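Local atomic coordinates of putative polyphosphate kinase 2 family protein (Arthrobacter aurescens, PDB entry 3RHF), a protein that probably transfers phosphate between inorganic polyphosphate and nucleotides. Residues L186-K190 against D191-K195. Numbering follows the deposited sequence.
Sequences LNISK and DEQKK
A serine N-cap opens helix 190-202 just beyond the C-terminal end of strand 179-187 in the parallel sheet of this P-loop NTPase-type fold, and Ser189 meets Glu192 and Gln193 across the turn. Ser189 OG accepts the backbone N-H of Glu192 at 3.1 Å, a nearly straight bond (164° at the hydrogen). With chi1 at 70°, OG stands between the backbone N and the carbonyl carbon of its own residue, where it can fold back over the first turn and also come within 3.4 Å of Glu192 CB. The carbonyl of the same residue starts the regular helical pattern: Ser189 O receives Gln193 N at 3.2 Å. One residue later Lys190 O takes Lys194 N in a weak bond, and it also accepts from Arg218, which binds Gln193 OE1 as well. Ser189 itself is tied to the next strand's exit loop through its N, bonded to Asn248 OD1. Without the hydroxyl, as with an alanine here, Glu192 N would probably lose its side-chain capping acceptor, and the start of the helix is likely to be less firmly held. Beside the polar cap, Ile188 packs against the first turn of the helix. Its CB lies 4.1 Å from Glu192 CB, while its extended outer arm runs obliquely across Gln193; Trp221 of helix 221-235 packs on both Ile188 and Gln193. The Glu192 chain bends at chi2 (59°), and its carboxylate leads away from the cap to form a salt bridge with Arg196, one turn onward. At the far end of the isoleucine, CD1 of Ile188 rests 4.0 Å from Gln193 CG.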
ATOM      1  N   LEU A 186       5.844 -16.847 -10.740  1.00 28.31           N
ATOM      2  CA  LEU A 186       5.336 -17.809  -9.767  1.00 28.42           C
ATOM      3  C   LEU A 186       4.761 -19.026 -10.479  1.00 29.04           C
ATOM      4  O   LEU A 186       3.765 -18.915 -11.172  1.00 30.50           O
ATOM      5  CB  LEU A 186       4.227 -17.183  -8.897  1.00 27.65           C
ATOM      6  CG  LEU A 186       4.567 -15.911  -8.171  1.00 26.06           C
ATOM      7  CD1 LEU A 186       3.310 -15.485  -7.488  1.00 27.08           C
ATOM      8  CD2 LEU A 186       5.721 -16.157  -7.214  1.00 26.09           C
ATOM      9  N   ASN A 187       5.358 -20.186 -10.259  1.00 29.71           N
ATOM     10  CA  ASN A 187       5.049 -21.379 -11.026  1.00 30.82           C
ATOM     11  C   ASN A 187       4.254 -22.393 -10.154  1.00 31.26           C
ATOM     12  O   ASN A 187       4.737 -22.933  -9.139  1.00 30.72           O
ATOM     13  CB  ASN A 187       6.375 -21.939 -11.522  1.00 31.86           C
ATOM     14  CG  ASN A 187       6.234 -23.126 -12.432  1.00 34.74           C
ATOM     15  OD1 ASN A 187       5.449 -23.134 -13.390  1.00 38.07           O
ATOM     16  ND2 ASN A 187       7.066 -24.110 -12.197  1.00 36.75           N
ATOM     17  N   ILE A 188       3.010 -22.619 -10.526  1.00 31.22           N
ATOM     18  CA  ILE A 188       2.243 -23.686  -9.895  1.00 31.77           C
ATOM     19  C   ILE A 188       1.945 -24.731 -10.935  1.00 32.76           C
ATOM     20  O   ILE A 188       1.931 -24.437 -12.143  1.00 32.91           O
ATOM     21  CB  ILE A 188       0.949 -23.196  -9.223  1.00 31.27           C
ATOM     22  CG1 ILE A 188      -0.012 -22.550 -10.248  1.00 31.24           C
ATOM     23  CG2 ILE A 188       1.318 -22.245  -8.053  1.00 28.89           C
ATOM     24  CD1 ILE A 188      -1.330 -22.050  -9.658  1.00 30.23           C
ATOM     25  N   SER A 189       1.743 -25.953 -10.459  1.00 33.34           N
ATOM     26  CA  SER A 189       1.374 -27.076 -11.322  1.00 34.65           C
ATOM     27  C   SER A 189      -0.071 -26.946 -11.779  1.00 34.66           C
ATOM     28  O   SER A 189      -0.895 -26.331 -11.093  1.00 33.26           O
ATOM     29  CB  SER A 189       1.554 -28.390 -10.587  1.00 35.21           C
ATOM     30  OG  SER A 189       0.580 -28.516  -9.585  1.00 35.49           O
ATOM     31  N   LYS A 190      -0.378 -27.501 -12.956  1.00 36.78           N
ATOM     32  CA  LYS A 190      -1.788 -27.550 -13.446  1.00 37.44           C
ATOM     33  C   LYS A 190      -2.754 -28.142 -12.403  1.00 36.72           C
ATOM     34  O   LYS A 190      -3.873 -27.667 -12.267  1.00 35.98           O
ATOM     35  CB  LYS A 190      -1.917 -28.287 -14.789  1.00 39.21           C
ATOM     36  CG  LYS A 190      -3.250 -27.997 -15.563  1.00 39.48           C
ATOM     37  CD  LYS A 190      -3.476 -28.981 -16.713  1.00 41.87           C
ATOM     38  CE  LYS A 190      -4.691 -28.599 -17.609  1.00 43.11           C
ATOM     39  NZ  LYS A 190      -4.883 -29.429 -18.871  1.00 41.12           N
ATOM     40  N   ASP A 191      -2.315 -29.105 -11.604  1.00 37.18           N
ATOM     41  CA  ASP A 191      -3.207 -29.625 -10.555  1.00 38.13           C
ATOM     42  C   ASP A 191      -3.431 -28.707  -9.369  1.00 36.88           C
ATOM     43  O   ASP A 191      -4.546 -28.634  -8.842  1.00 36.74           O
ATOM     44  CB  ASP A 191      -2.692 -30.960 -10.031  1.00 40.29           C
ATOM     45  CG  ASP A 191      -2.925 -32.083 -10.997  1.00 44.11           C
ATOM     46  OD1 ASP A 191      -3.851 -31.928 -11.875  1.00 45.30           O
ATOM     47  OD2 ASP A 191      -2.163 -33.088 -10.854  1.00 48.98           O
ATOM     48  N   GLU A 192      -2.361 -28.044  -8.929  1.00 35.98           N
ATOM     49  CA  GLU A 192      -2.470 -26.991  -7.908  1.00 35.04           C
ATOM     50  C   GLU A 192      -3.506 -25.925  -8.290  1.00 33.56           C
ATOM     51  O   GLU A 192      -4.275 -25.492  -7.432  1.00 32.38           O
ATOM     52  CB  GLU A 192      -1.115 -26.327  -7.637  1.00 34.78           C
ATOM     53  CG  GLU A 192      -1.072 -25.459  -6.378  1.00 36.05           C
ATOM     54  CD  GLU A 192      -1.398 -26.203  -5.081  1.00 37.67           C
ATOM     55  OE1 GLU A 192      -1.078 -27.402  -4.952  1.00 40.61           O
ATOM     56  OE2 GLU A 192      -1.980 -25.575  -4.178  1.00 37.20           O
ATOM     57  N   GLN A 193      -3.531 -25.512  -9.557  1.00 32.63           N
ATOM     58  CA  GLN A 193      -4.537 -24.546  -9.975  1.00 32.07           C
ATOM     59  C   GLN A 193      -5.952 -25.113  -9.757  1.00 32.56           C
ATOM     60  O   GLN A 193      -6.847 -24.429  -9.237  1.00 32.29           O
ATOM     61  CB  GLN A 193      -4.372 -24.202 -11.436  1.00 31.91           C
ATOM     62  CG  GLN A 193      -4.698 -22.832 -11.755  1.00 32.53           C
ATOM     63  CD  GLN A 193      -5.636 -22.658 -12.918  1.00 37.49           C
ATOM     64  OE1 GLN A 193      -6.485 -23.497 -13.150  1.00 40.77           O
ATOM     65  NE2 GLN A 193      -5.547 -21.485 -13.602  1.00 40.60           N
ATOM     66  N   LYS A 194      -6.135 -26.362 -10.171  1.00 33.77           N
ATOM     67  CA  LYS A 194      -7.403 -27.064  -9.996  1.00 35.01           C
ATOM     68  C   LYS A 194      -7.780 -27.115  -8.520  1.00 33.85           C
ATOM     69  O   LYS A 194      -8.894 -26.774  -8.152  1.00 32.95           O
ATOM     70  CB  LYS A 194      -7.354 -28.466 -10.630  1.00 35.97           C
ATOM     71  CG  LYS A 194      -8.516 -29.356 -10.249  1.00 39.75           C
ATOM     72  CD  LYS A 194      -8.945 -30.364 -11.353  1.00 43.83           C
ATOM     73  CE  LYS A 194      -7.930 -31.463 -11.653  1.00 46.77           C
ATOM     74  NZ  LYS A 194      -8.520 -32.467 -12.639  1.00 48.35           N
ATOM     75  N   LYS A 195      -6.830 -27.505  -7.683  1.00 34.02           N
ATOM     76  CA  LYS A 195      -7.047 -27.538  -6.240  1.00 34.77           C
ATOM     77  C   LYS A 195      -7.470 -26.155  -5.725  1.00 33.25           C
ATOM     78  O   LYS A 195      -8.339 -26.030  -4.876  1.00 33.64           O
ATOM     79  CB  LYS A 195      -5.762 -28.004  -5.562  1.00 36.14           C
ATOM     80  CG  LYS A 195      -5.917 -28.515  -4.119  1.00 41.87           C
ATOM     81  CD  LYS A 195      -4.550 -28.680  -3.381  1.00 48.26           C
ATOM     82  CE  LYS A 195      -4.619 -28.536  -1.814  1.00 51.08           C
ATOM     83  NZ  LYS A 195      -3.219 -28.352  -1.214  1.00 52.16           N
TER